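Local structure of enterobactin synthetase component F-related protein (Vibrio cholerae serotype O1, 4OXI) at residues P362-I367 and L446-G451; A62-P67 and Q199-L204; V499-S504 and Q565-Q570; T304-V309 and E346-A351. The protein probably activates glycine with ATP, forming the glycyl-adenylate used in a lipopolysaccharide modification pathway that makes the bacterium resistant to antimicrobial peptides. One frame throughout, in Å; residues are numbered along the deposited sequence.

Contact 1 (P362-I367 and L446-G451); sequences PTECTI and LWYRSG. With GAP (glycyl-adenosine-5'-phosphate), chain B.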
# COMPACT_ATOMS: atom_id res chain seq x y z
N PRO A 362 8.60 -2.82 3.98
CA PRO A 362 7.60 -2.00 4.68
C PRO A 362 7.31 -0.73 3.89
O PRO A 362 8.11 -0.34 3.02
CB PRO A 362 8.31 -1.65 5.99
CG PRO A 362 9.76 -1.52 5.58
CD PRO A 362 9.96 -2.54 4.46
N THR A 363 6.19 -0.10 4.19
CA THR A 363 5.81 1.14 3.53
C THR A 363 6.90 2.18 3.71
O THR A 363 7.14 3.00 2.81
CB THR A 363 4.47 1.64 4.10
OG1 THR A 363 3.47 0.63 3.89
CG2 THR A 363 4.02 2.95 3.43
N GLU A 364 7.58 2.12 4.85
CA GLU A 364 8.65 3.07 5.18
C GLU A 364 9.83 3.01 4.19
O GLU A 364 10.64 3.94 4.11
CB GLU A 364 9.16 2.82 6.61
CG GLU A 364 8.21 3.32 7.71
CD GLU A 364 7.12 2.30 8.11
OE1 GLU A 364 6.89 1.33 7.35
OE2 GLU A 364 6.51 2.45 9.21
N CYS A 365 9.94 1.91 3.45
CA CYS A 365 11.02 1.78 2.49
C CYS A 365 10.50 1.58 1.06
O CYS A 365 11.12 0.86 0.27
CB CYS A 365 11.98 0.64 2.88
SG CYS A 365 13.68 0.86 2.22
N THR A 366 9.37 2.21 0.75
CA THR A 366 8.81 2.25 -0.61
C THR A 366 8.51 0.87 -1.18
O THR A 366 9.25 0.34 -2.02
CB THR A 366 9.72 3.06 -1.57
OG1 THR A 366 10.02 4.32 -0.96
CG2 THR A 366 9.02 3.33 -2.90
N ILE A 367 7.39 0.30 -0.72
CA ILE A 367 6.78 -0.91 -1.29
C ILE A 367 7.49 -2.24 -0.98
O ILE A 367 7.08 -2.98 -0.08
CB ILE A 367 6.53 -0.77 -2.80
CG1 ILE A 367 5.91 0.60 -3.10
CG2 ILE A 367 5.65 -1.90 -3.30
CD1 ILE A 367 5.74 0.87 -4.61
N LEU A 446 21.70 6.66 6.71
CA LEU A 446 20.52 6.54 7.54
C LEU A 446 20.02 5.11 7.46
O LEU A 446 19.84 4.57 6.36
CB LEU A 446 19.43 7.51 7.05
CG LEU A 446 18.11 7.46 7.83
CD1 LEU A 446 18.32 7.95 9.25
CD2 LEU A 446 17.01 8.26 7.12
N TRP A 447 19.82 4.49 8.62
CA TRP A 447 19.26 3.14 8.70
C TRP A 447 17.86 3.16 9.31
O TRP A 447 17.54 4.04 10.10
CB TRP A 447 20.16 2.22 9.52
CG TRP A 447 21.42 1.87 8.83
CD1 TRP A 447 22.64 2.46 8.99
CD2 TRP A 447 21.60 0.84 7.85
NE1 TRP A 447 23.57 1.86 8.18
CE2 TRP A 447 22.96 0.86 7.46
CE3 TRP A 447 20.75 -0.09 7.26
CZ2 TRP A 447 23.48 -0.01 6.50
CZ3 TRP A 447 21.27 -0.97 6.31
CH2 TRP A 447 22.62 -0.92 5.95
N TYR A 448 17.05 2.17 8.96
CA TYR A 448 15.71 2.02 9.53
C TYR A 448 15.53 0.66 10.19
O TYR A 448 15.84 -0.37 9.58
CB TYR A 448 14.63 2.23 8.45
CG TYR A 448 13.21 1.83 8.84
CD1 TYR A 448 12.45 2.63 9.69
CD2 TYR A 448 12.64 0.68 8.33
CE1 TYR A 448 11.16 2.27 10.03
CE2 TYR A 448 11.37 0.31 8.67
CZ TYR A 448 10.63 1.10 9.51
OH TYR A 448 9.36 0.71 9.83
N ARG A 449 15.04 0.66 11.42
CA ARG A 449 14.76 -0.57 12.15
C ARG A 449 13.43 -1.14 11.72
O ARG A 449 12.38 -0.63 12.11
CB ARG A 449 14.72 -0.32 13.66
CG ARG A 449 15.92 0.42 14.22
CD ARG A 449 15.72 0.68 15.71
NE ARG A 449 16.70 1.63 16.23
CZ ARG A 449 17.91 1.28 16.64
NH1 ARG A 449 18.27 0.01 16.58
NH2 ARG A 449 18.75 2.20 17.10
N SER A 450 13.46 -2.22 10.96
CA SER A 450 12.25 -2.76 10.36
C SER A 450 11.35 -3.40 11.41
O SER A 450 10.12 -3.39 11.28
CB SER A 450 12.60 -3.80 9.29
OG SER A 450 13.10 -4.98 9.90
N GLY A 451 11.97 -3.96 12.44
CA GLY A 451 11.22 -4.68 13.46
C GLY A 451 11.08 -6.14 13.06
O GLY A 451 10.60 -6.97 13.84
N GAP B . 4.84 -2.52 1.31
CA GAP B . 4.28 -3.90 1.39
C GAP B . 3.70 -4.07 2.78
O GAP B . 3.14 -5.09 3.14
PA GAP B . 3.29 -2.82 5.20
O1A GAP B . 4.05 -1.63 5.74
O2A GAP B . 1.78 -2.84 5.20
O3A GAP B . 3.85 -2.95 3.70
C5' GAP B . 5.26 -4.21 6.23
O5' GAP B . 3.86 -4.10 5.98
C4' GAP B . 5.52 -5.46 7.04
O4' GAP B . 4.88 -6.57 6.41
C3' GAP B . 6.98 -5.86 7.07
O3' GAP B . 7.69 -5.15 8.09
C2' GAP B . 6.89 -7.36 7.33
O2' GAP B . 6.58 -7.60 8.69
C1' GAP B . 5.63 -7.77 6.61
N9 GAP B . 5.98 -8.34 5.30
C8 GAP B . 5.97 -7.68 4.12
N7 GAP B . 6.33 -8.49 3.10
C5 GAP B . 6.59 -9.71 3.63
C6 GAP B . 7.03 -11.02 3.10
N6 GAP B . 7.25 -11.19 1.77
N1 GAP B . 7.19 -12.02 3.99
C2 GAP B . 6.97 -11.86 5.32
N3 GAP B . 6.56 -10.69 5.86
C4 GAP B . 6.36 -9.60 5.07

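Contact 2 (A62-P67 and Q199-L204); sequences ANRHAP and QDVELL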
# COMPACT_ATOMS: atom_id res chain seq x y z
N ALA A 62 4.43 6.31 -26.81
CA ALA A 62 4.55 5.14 -27.66
C ALA A 62 3.26 4.32 -27.69
O ALA A 62 3.00 3.60 -28.65
CB ALA A 62 5.71 4.27 -27.20
N ASN A 63 2.44 4.41 -26.64
CA ASN A 63 1.23 3.60 -26.59
C ASN A 63 -0.05 4.42 -26.48
O ASN A 63 -1.04 3.95 -25.93
CB ASN A 63 1.30 2.59 -25.45
CG ASN A 63 2.51 1.68 -25.55
OD1 ASN A 63 2.48 0.68 -26.26
ND2 ASN A 63 3.58 2.01 -24.82
N ARG A 64 -0.04 5.62 -27.04
CA ARG A 64 -1.17 6.54 -26.93
C ARG A 64 -2.52 5.96 -27.38
O ARG A 64 -3.57 6.34 -26.84
CB ARG A 64 -0.89 7.86 -27.67
CG ARG A 64 -0.89 7.77 -29.20
CD ARG A 64 -0.19 8.97 -29.86
NE ARG A 64 1.27 8.89 -29.72
CZ ARG A 64 2.12 9.77 -30.24
NH1 ARG A 64 1.67 10.81 -30.93
NH2 ARG A 64 3.44 9.62 -30.06
N HIS A 65 -2.51 5.06 -28.36
CA HIS A 65 -3.76 4.51 -28.88
C HIS A 65 -4.14 3.20 -28.19
O HIS A 65 -5.20 2.64 -28.48
CB HIS A 65 -3.67 4.25 -30.39
CG HIS A 65 -3.28 5.45 -31.19
ND1 HIS A 65 -4.06 6.58 -31.28
CD2 HIS A 65 -2.18 5.69 -31.94
CE1 HIS A 65 -3.46 7.47 -32.06
NE2 HIS A 65 -2.32 6.95 -32.47
N ALA A 66 -3.27 2.71 -27.31
CA ALA A 66 -3.49 1.43 -26.63
C ALA A 66 -4.30 1.60 -25.33
O ALA A 66 -4.30 2.68 -24.73
CB ALA A 66 -2.15 0.78 -26.32
N PRO A 67 -4.98 0.53 -24.89
CA PRO A 67 -5.74 0.63 -23.63
C PRO A 67 -4.82 0.81 -22.42
O PRO A 67 -3.87 0.05 -22.28
CB PRO A 67 -6.47 -0.73 -23.54
CG PRO A 67 -5.70 -1.66 -24.47
CD PRO A 67 -5.17 -0.78 -25.56
N GLN A 199 -4.90 16.74 -25.17
CA GLN A 199 -3.50 17.08 -24.90
C GLN A 199 -2.58 16.42 -25.91
O GLN A 199 -2.77 15.26 -26.27
CB GLN A 199 -3.09 16.65 -23.48
CG GLN A 199 -4.03 17.10 -22.35
CD GLN A 199 -3.88 18.58 -21.99
OE1 GLN A 199 -2.80 19.16 -22.15
NE2 GLN A 199 -4.96 19.19 -21.48
N ASP A 200 -1.57 17.16 -26.36
CA ASP A 200 -0.64 16.66 -27.36
C ASP A 200 0.43 15.85 -26.66
O ASP A 200 1.25 16.40 -25.93
CB ASP A 200 -0.00 17.83 -28.12
CG ASP A 200 0.74 17.40 -29.39
OD1 ASP A 200 1.07 16.20 -29.53
OD2 ASP A 200 1.00 18.28 -30.24
N VAL A 201 0.42 14.53 -26.88
CA VAL A 201 1.39 13.66 -26.24
C VAL A 201 2.80 13.78 -26.84
O VAL A 201 3.77 13.31 -26.24
CB VAL A 201 0.94 12.19 -26.22
CG1 VAL A 201 -0.42 12.08 -25.53
CG2 VAL A 201 0.88 11.63 -27.62
N GLU A 202 2.91 14.41 -28.01
CA GLU A 202 4.22 14.70 -28.62
C GLU A 202 4.99 15.69 -27.73
O GLU A 202 6.22 15.65 -27.66
CB GLU A 202 4.06 15.28 -30.04
CG GLU A 202 3.37 14.34 -31.04
CD GLU A 202 4.31 13.30 -31.63
OE1 GLU A 202 3.85 12.17 -31.93
OE2 GLU A 202 5.51 13.61 -31.80
N LEU A 203 4.23 16.54 -27.05
CA LEU A 203 4.78 17.62 -26.22
C LEU A 203 5.11 17.19 -24.80
O LEU A 203 5.70 17.96 -24.04
CB LEU A 203 3.79 18.79 -26.17
CG LEU A 203 3.87 19.89 -27.23
CD1 LEU A 203 4.11 19.33 -28.63
CD2 LEU A 203 2.60 20.74 -27.20
N LEU A 204 4.70 15.97 -24.43
CA LEU A 204 4.84 15.47 -23.07
C LEU A 204 6.21 15.70 -22.42
O LEU A 204 6.29 16.18 -21.28
CB LEU A 204 4.52 13.97 -23.02
CG LEU A 204 3.14 13.55 -22.52
CD1 LEU A 204 3.22 12.15 -21.97
CD2 LEU A 204 2.65 14.49 -21.46

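Contact 3 (V499-S504 and Q565-Q570); sequences VPWPLS and QQLASQ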
# COMPACT_ATOMS: atom_id res chain seq x y z
N VAL A 499 -6.37 -10.38 20.43
CA VAL A 499 -5.78 -11.59 19.88
C VAL A 499 -6.19 -11.76 18.42
O VAL A 499 -7.38 -11.67 18.10
CB VAL A 499 -6.26 -12.84 20.65
CG1 VAL A 499 -5.68 -14.08 20.04
CG2 VAL A 499 -5.87 -12.73 22.11
N PRO A 500 -5.21 -11.97 17.53
CA PRO A 500 -5.52 -12.31 16.13
C PRO A 500 -6.24 -13.65 16.10
O PRO A 500 -5.70 -14.63 16.60
CB PRO A 500 -4.15 -12.45 15.48
CG PRO A 500 -3.22 -11.64 16.36
CD PRO A 500 -3.75 -11.85 17.76
N TRP A 501 -7.43 -13.67 15.51
CA TRP A 501 -8.27 -14.87 15.47
C TRP A 501 -9.49 -14.61 14.59
O TRP A 501 -10.08 -13.54 14.67
CB TRP A 501 -8.74 -15.24 16.88
CG TRP A 501 -9.38 -16.58 16.91
CD1 TRP A 501 -10.72 -16.87 16.80
CD2 TRP A 501 -8.70 -17.84 17.01
NE1 TRP A 501 -10.90 -18.23 16.83
CE2 TRP A 501 -9.68 -18.85 16.96
CE3 TRP A 501 -7.35 -18.20 17.13
CZ2 TRP A 501 -9.35 -20.21 17.04
CZ3 TRP A 501 -7.03 -19.55 17.21
CH2 TRP A 501 -8.02 -20.53 17.16
N PRO A 502 -9.90 -15.60 13.77
CA PRO A 502 -9.29 -16.94 13.61
C PRO A 502 -8.05 -16.95 12.73
O PRO A 502 -7.74 -15.97 12.05
CB PRO A 502 -10.41 -17.76 12.95
CG PRO A 502 -11.27 -16.74 12.24
CD PRO A 502 -11.15 -15.45 13.00
N LEU A 503 -7.33 -18.07 12.77
CA LEU A 503 -6.14 -18.24 11.95
C LEU A 503 -6.41 -19.29 10.88
O LEU A 503 -7.10 -20.28 11.12
CB LEU A 503 -4.95 -18.67 12.80
CG LEU A 503 -4.62 -17.80 14.02
CD1 LEU A 503 -3.42 -18.37 14.76
CD2 LEU A 503 -4.36 -16.36 13.60
N SER A 504 -5.87 -19.06 9.68
CA SER A 504 -5.94 -20.06 8.62
C SER A 504 -4.79 -21.05 8.82
O SER A 504 -3.97 -20.88 9.72
CB SER A 504 -5.82 -19.37 7.27
OG SER A 504 -4.51 -18.84 7.10
N GLN A 565 -4.84 -20.95 21.72
CA GLN A 565 -5.12 -22.35 22.04
C GLN A 565 -6.49 -22.49 22.71
O GLN A 565 -7.26 -23.39 22.38
CB GLN A 565 -4.04 -22.93 22.97
CG GLN A 565 -2.63 -22.81 22.44
CD GLN A 565 -1.60 -23.34 23.43
OE1 GLN A 565 -1.85 -24.32 24.14
NE2 GLN A 565 -0.43 -22.70 23.48
N GLN A 566 -6.78 -21.59 23.64
CA GLN A 566 -8.06 -21.64 24.34
C GLN A 566 -9.21 -21.47 23.38
O GLN A 566 -10.18 -22.22 23.42
CB GLN A 566 -8.14 -20.60 25.44
CG GLN A 566 -9.53 -20.51 26.07
CD GLN A 566 -9.54 -19.78 27.40
OE1 GLN A 566 -8.50 -19.66 28.07
NE2 GLN A 566 -10.71 -19.28 27.78
N LEU A 567 -9.10 -20.47 22.50
CA LEU A 567 -10.13 -20.19 21.51
C LEU A 567 -10.36 -21.37 20.55
O LEU A 567 -11.49 -21.63 20.12
CB LEU A 567 -9.77 -18.94 20.71
CG LEU A 567 -9.90 -17.61 21.43
CD1 LEU A 567 -9.13 -16.53 20.69
CD2 LEU A 567 -11.35 -17.23 21.53
N ALA A 568 -9.29 -22.09 20.23
CA ALA A 568 -9.36 -23.25 19.34
C ALA A 568 -10.22 -24.37 19.94
O ALA A 568 -10.83 -25.16 19.22
CB ALA A 568 -7.96 -23.78 19.03
N SER A 569 -10.27 -24.41 21.27
CA SER A 569 -10.99 -25.46 21.99
C SER A 569 -12.50 -25.38 21.83
O SER A 569 -13.21 -26.36 22.03
CB SER A 569 -10.62 -25.44 23.47
OG SER A 569 -9.22 -25.57 23.61
N GLN A 570 -13.00 -24.20 21.45
CA GLN A 570 -14.44 -24.04 21.22
C GLN A 570 -14.78 -23.86 19.74
O GLN A 570 -15.92 -23.56 19.38
CB GLN A 570 -14.99 -22.88 22.06
CG GLN A 570 -14.81 -23.08 23.56
CD GLN A 570 -15.39 -21.94 24.37
OE1 GLN A 570 -15.88 -20.95 23.81
NE2 GLN A 570 -15.33 -22.05 25.70

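Contact 4 (T304-V309 and E346-A351); sequences TVWLSV and EQWQQA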
# COMPACT_ATOMS: atom_id res chain seq x y z
N THR A 304 -2.11 -10.99 -17.02
CA THR A 304 -0.80 -11.58 -17.22
C THR A 304 0.12 -11.27 -16.04
O THR A 304 1.14 -11.95 -15.84
CB THR A 304 -0.15 -11.10 -18.54
OG1 THR A 304 0.04 -9.68 -18.49
CG2 THR A 304 -1.04 -11.44 -19.73
N VAL A 305 -0.25 -10.26 -15.25
CA VAL A 305 0.56 -9.81 -14.11
C VAL A 305 -0.32 -9.58 -12.87
O VAL A 305 -1.36 -8.92 -12.95
CB VAL A 305 1.34 -8.50 -14.44
CG1 VAL A 305 2.27 -8.12 -13.30
CG2 VAL A 305 2.16 -8.66 -15.71
N TRP A 306 0.12 -10.10 -11.72
CA TRP A 306 -0.65 -10.02 -10.48
C TRP A 306 0.22 -9.68 -9.27
O TRP A 306 1.33 -10.20 -9.14
CB TRP A 306 -1.37 -11.34 -10.22
CG TRP A 306 -2.20 -11.33 -8.96
CD1 TRP A 306 -1.82 -11.74 -7.72
CD2 TRP A 306 -3.57 -10.90 -8.84
NE1 TRP A 306 -2.86 -11.59 -6.83
CE2 TRP A 306 -3.94 -11.07 -7.49
CE3 TRP A 306 -4.50 -10.37 -9.74
CZ2 TRP A 306 -5.22 -10.74 -7.02
CZ3 TRP A 306 -5.78 -10.05 -9.27
CH2 TRP A 306 -6.13 -10.23 -7.92
N LEU A 307 -0.28 -8.80 -8.40
CA LEU A 307 0.37 -8.52 -7.11
C LEU A 307 -0.69 -8.39 -6.02
O LEU A 307 -1.65 -7.61 -6.18
CB LEU A 307 1.19 -7.24 -7.17
CG LEU A 307 1.68 -6.71 -5.81
CD1 LEU A 307 2.66 -7.67 -5.13
CD2 LEU A 307 2.34 -5.36 -5.95
N SER A 308 -0.53 -9.13 -4.94
CA SER A 308 -1.40 -8.99 -3.78
C SER A 308 -0.75 -9.63 -2.56
O SER A 308 0.32 -10.21 -2.66
CB SER A 308 -2.73 -9.68 -4.05
OG SER A 308 -2.55 -11.09 -4.08
N VAL A 309 -1.39 -9.50 -1.40
CA VAL A 309 -0.99 -10.27 -0.22
C VAL A 309 -1.25 -11.74 -0.54
O VAL A 309 -2.08 -12.05 -1.41
CB VAL A 309 -1.79 -9.85 1.04
CG1 VAL A 309 -1.37 -8.46 1.50
CG2 VAL A 309 -3.31 -9.89 0.78
N GLU A 346 3.37 -23.10 -4.02
CA GLU A 346 3.35 -24.26 -4.92
C GLU A 346 2.00 -24.42 -5.60
O GLU A 346 1.93 -24.63 -6.81
CB GLU A 346 3.75 -25.55 -4.19
CG GLU A 346 3.50 -26.84 -4.99
CD GLU A 346 4.34 -26.95 -6.27
OE1 GLU A 346 5.34 -26.21 -6.42
OE2 GLU A 346 4.00 -27.79 -7.13
N GLN A 347 0.92 -24.31 -4.82
CA GLN A 347 -0.41 -24.45 -5.40
C GLN A 347 -0.74 -23.33 -6.39
O GLN A 347 -1.43 -23.56 -7.38
CB GLN A 347 -1.46 -24.57 -4.30
CG GLN A 347 -1.46 -25.93 -3.62
CD GLN A 347 -2.33 -25.97 -2.39
OE1 GLN A 347 -1.89 -25.60 -1.29
NE2 GLN A 347 -3.57 -26.42 -2.55
N TRP A 348 -0.24 -22.13 -6.13
CA TRP A 348 -0.51 -21.04 -7.06
C TRP A 348 0.30 -21.27 -8.32
O TRP A 348 -0.20 -21.08 -9.43
CB TRP A 348 -0.18 -19.67 -6.43
CG TRP A 348 -0.57 -18.49 -7.30
CD1 TRP A 348 0.18 -17.89 -8.26
CD2 TRP A 348 -1.82 -17.78 -7.27
NE1 TRP A 348 -0.51 -16.84 -8.83
CE2 TRP A 348 -1.74 -16.75 -8.23
CE3 TRP A 348 -2.99 -17.90 -6.50
CZ2 TRP A 348 -2.80 -15.86 -8.47
CZ3 TRP A 348 -4.04 -17.02 -6.74
CH2 TRP A 348 -3.93 -16.01 -7.71
N GLN A 349 1.55 -21.71 -8.17
CA GLN A 349 2.41 -21.94 -9.33
C GLN A 349 1.92 -23.09 -10.22
O GLN A 349 2.08 -23.06 -11.44
CB GLN A 349 3.88 -22.16 -8.91
CG GLN A 349 4.81 -22.37 -10.10
CD GLN A 349 6.25 -22.02 -9.79
OE1 GLN A 349 6.97 -22.79 -9.14
NE2 GLN A 349 6.69 -20.85 -10.26
N GLN A 350 1.30 -24.11 -9.62
CA GLN A 350 0.71 -25.19 -10.42
C GLN A 350 -0.43 -24.68 -11.28
O GLN A 350 -0.64 -25.17 -12.39
CB GLN A 350 0.23 -26.34 -9.53
CG GLN A 350 1.35 -27.27 -9.07
CD GLN A 350 2.11 -27.90 -10.23
OE1 GLN A 350 1.60 -28.80 -10.91
NE2 GLN A 350 3.34 -27.42 -10.48
N ALA A 351 -1.17 -23.69 -10.78
CA ALA A 351 -2.25 -23.11 -11.58
C ALA A 351 -1.72 -22.28 -12.73
O ALA A 351 -2.29 -22.31 -13.82
CB ALA A 351 -3.17 -22.27 -10.71

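Contact 1 (P362-I367 and L446-G451)
This is a buried, mainly van der Waals contact in which P362 and E364, from the loop between strands 356-360 and 370-373, pack on the phenol of Y448 in strand 445-457. E364 lies over one face of the ring. Its CB sits 4.0 Å from the centroid of the Y448 ring in a CH-pi contact, shifted toward the hydroxyl end. A bend at chi2 (87°) brings the carboxylate alongside the hydroxyl, E364 CD 3.2 Å from Y448 OH. The planes of carboxylate and ring differ by 27°. E364 OE2 is badly angled for a hydrogen bond to that hydroxyl and is held instead by a salt bridge to R477 and a hydrogen bond to Y428. P362 slides past the same tyrosine, its CG 3.9 Å from Y448 CE2. In sequence the two segments belong to the fifth (YGPTE) and seventh (YRSGD) core motifs of adenylate-forming enzymes, which here pack directly against each other, beside the ligand pocket. On the ligand side of the loop, the backbone N of T363 gives a hydrogen bond to phosphate oxygen O1A of glycyl-adenosine-5'-phosphate at 3.1 Å, and T363 OG1 gives a second to O1A at 3.0 Å. I367 O accepts from the amino N of the glycyl group at 2.7 Å. D452, next along the strand after G451, also hydrogen-bonds to the ligand.

Contact 2 (A62-P67 and Q199-L204)
R64 reaches across to E202 in a salt bridge, R64 NH1 giving a hydrogen bond of 2.8 Å to E202 OE1 with an N-H...O angle of 160°. R64 NH2 adds a weak bond of 3.2 Å to E202 OE1, so one carboxylate oxygen takes both ends of the fork. That oxygen lies practically in the guanidinium plane and is met on its anti side, while the carboxylate as a whole is turned 54° from the guanidinium. The arginine chain bends at chi3 (74°), and its NE is bound by Q61 O at the end of helix 51-62, which helps fix the rotation of the head group. Over one face of the guanidinium sits V201, with its CG2 3.4 Å from R64 CZ and 3.6 Å from R64 CD. On the other segment an Asx turn shapes the backbone: E202 N donates to D200 OD1 at 3.0 Å. Q61 also serves this side, its NE2 bonding to V201 O. The contact thus ties the type I turn N63 to A66 to the loop before strand 216-222. With E202 exposed, solvent probably screens part of the charge attraction, leaving the methyl against the guanidinium face as a substantial share of the contact.

Contact 3 (V499-S504 and Q565-Q570)
W501 has its CG anti to the backbone N (chi1 -170°), which swings the indole out toward the helix, where L567, with CG beside its own backbone N (chi1 -73°), meets it. The two side chains run past each other in opposite directions. L567 CB stands over the six-membered ring of W501, 3.9 Å from its centroid and 17° off the normal, a CH-pi contact. Further along the same indole, L567 CD1 comes to 3.8 Å from W501 CG, so the leucine follows the length of the ring system. The far rim of the indole reaches the next helix residue: W501 CH2 is 3.7 Å from A568 N and 3.8 Å from A568 CB. On the opposite face P502, joined to W501 by a cis peptide bond, lays its CB toward the rim, and the indole is sandwiched between proline and leucine. V499 makes a looser apolar contact, its CG1 4.3 Å from L567 CD1. No hydrogen bond crosses between the segments. In this C-terminal part of the chain, strand 496-500 is an outer strand of a three-stranded sheet; helix 560-568 packs on that sheet, with L567 also touching V513 and F515 of the central strand 512-516.

Contact 4 (T304-V309 and E346-A351)
W306 turns its five-membered ring toward the six-membered ring of W348, with centroids 5.6 Å apart. Their planes are inclined at 33°, an oblique pairing that is neither a stack nor an edge-to-face arrangement. The nearest atoms are W306 CD1 and W348 CZ2 at 4.3 Å, so the two indoles touch lightly. Both tryptophans carry CG anti to the backbone N, W306 with chi1 -179°, and each ring therefore extends from its own backbone into the space between strand and helix, whose nearest CA atoms, those of W306 and W348, are 11.5 Å apart. The rotation of the W306 indole is held by a bond within its own strand: W306 NE1 donates to S308 OG at 2.8 Å, with the oxygen tilted somewhat out of the indole plane. S308 OG in turn donates to V309 O at 2.9 Å, so the buried indole N-H starts a short chain of two bonds ending on the backbone. The N-H of W348 is satisfied separately, by S333 OG. Around the pair, I298 of helix 294-301 and V312 of helix 311-318 each touch both tryptophans, and F335 meets W348 edge to face. Strands 305-308, 332-336 and 356-360 run parallel in one sheet; helix 311-318 links the first two and helix 342-352 the last two, in successive beta-alpha-beta units, and both helices pack against W306 at the outer strand of that sheet.

How the contacts relate
Contacts 1 and 4 are buried, and both involve the sheet that includes strands 305-308 and 356-360: contact 4 packs a helix on its outer strand, while contact 1 uses the loop following strand 356-360 and reaches the ligand. Their nearest atoms are about 5 Å apart, without touching. Contacts 2 and 3 are only partly buried and lie on opposite sides of the chain's centre, their own centres about 54 Å apart. Chemistry differs too: contact 2 alone has a salt bridge across its segments, whereas contacts 1, 3 and 4 each rest on an aromatic ring, met by aliphatic groups in contacts 1 and 3 and by a second indole in contact 4.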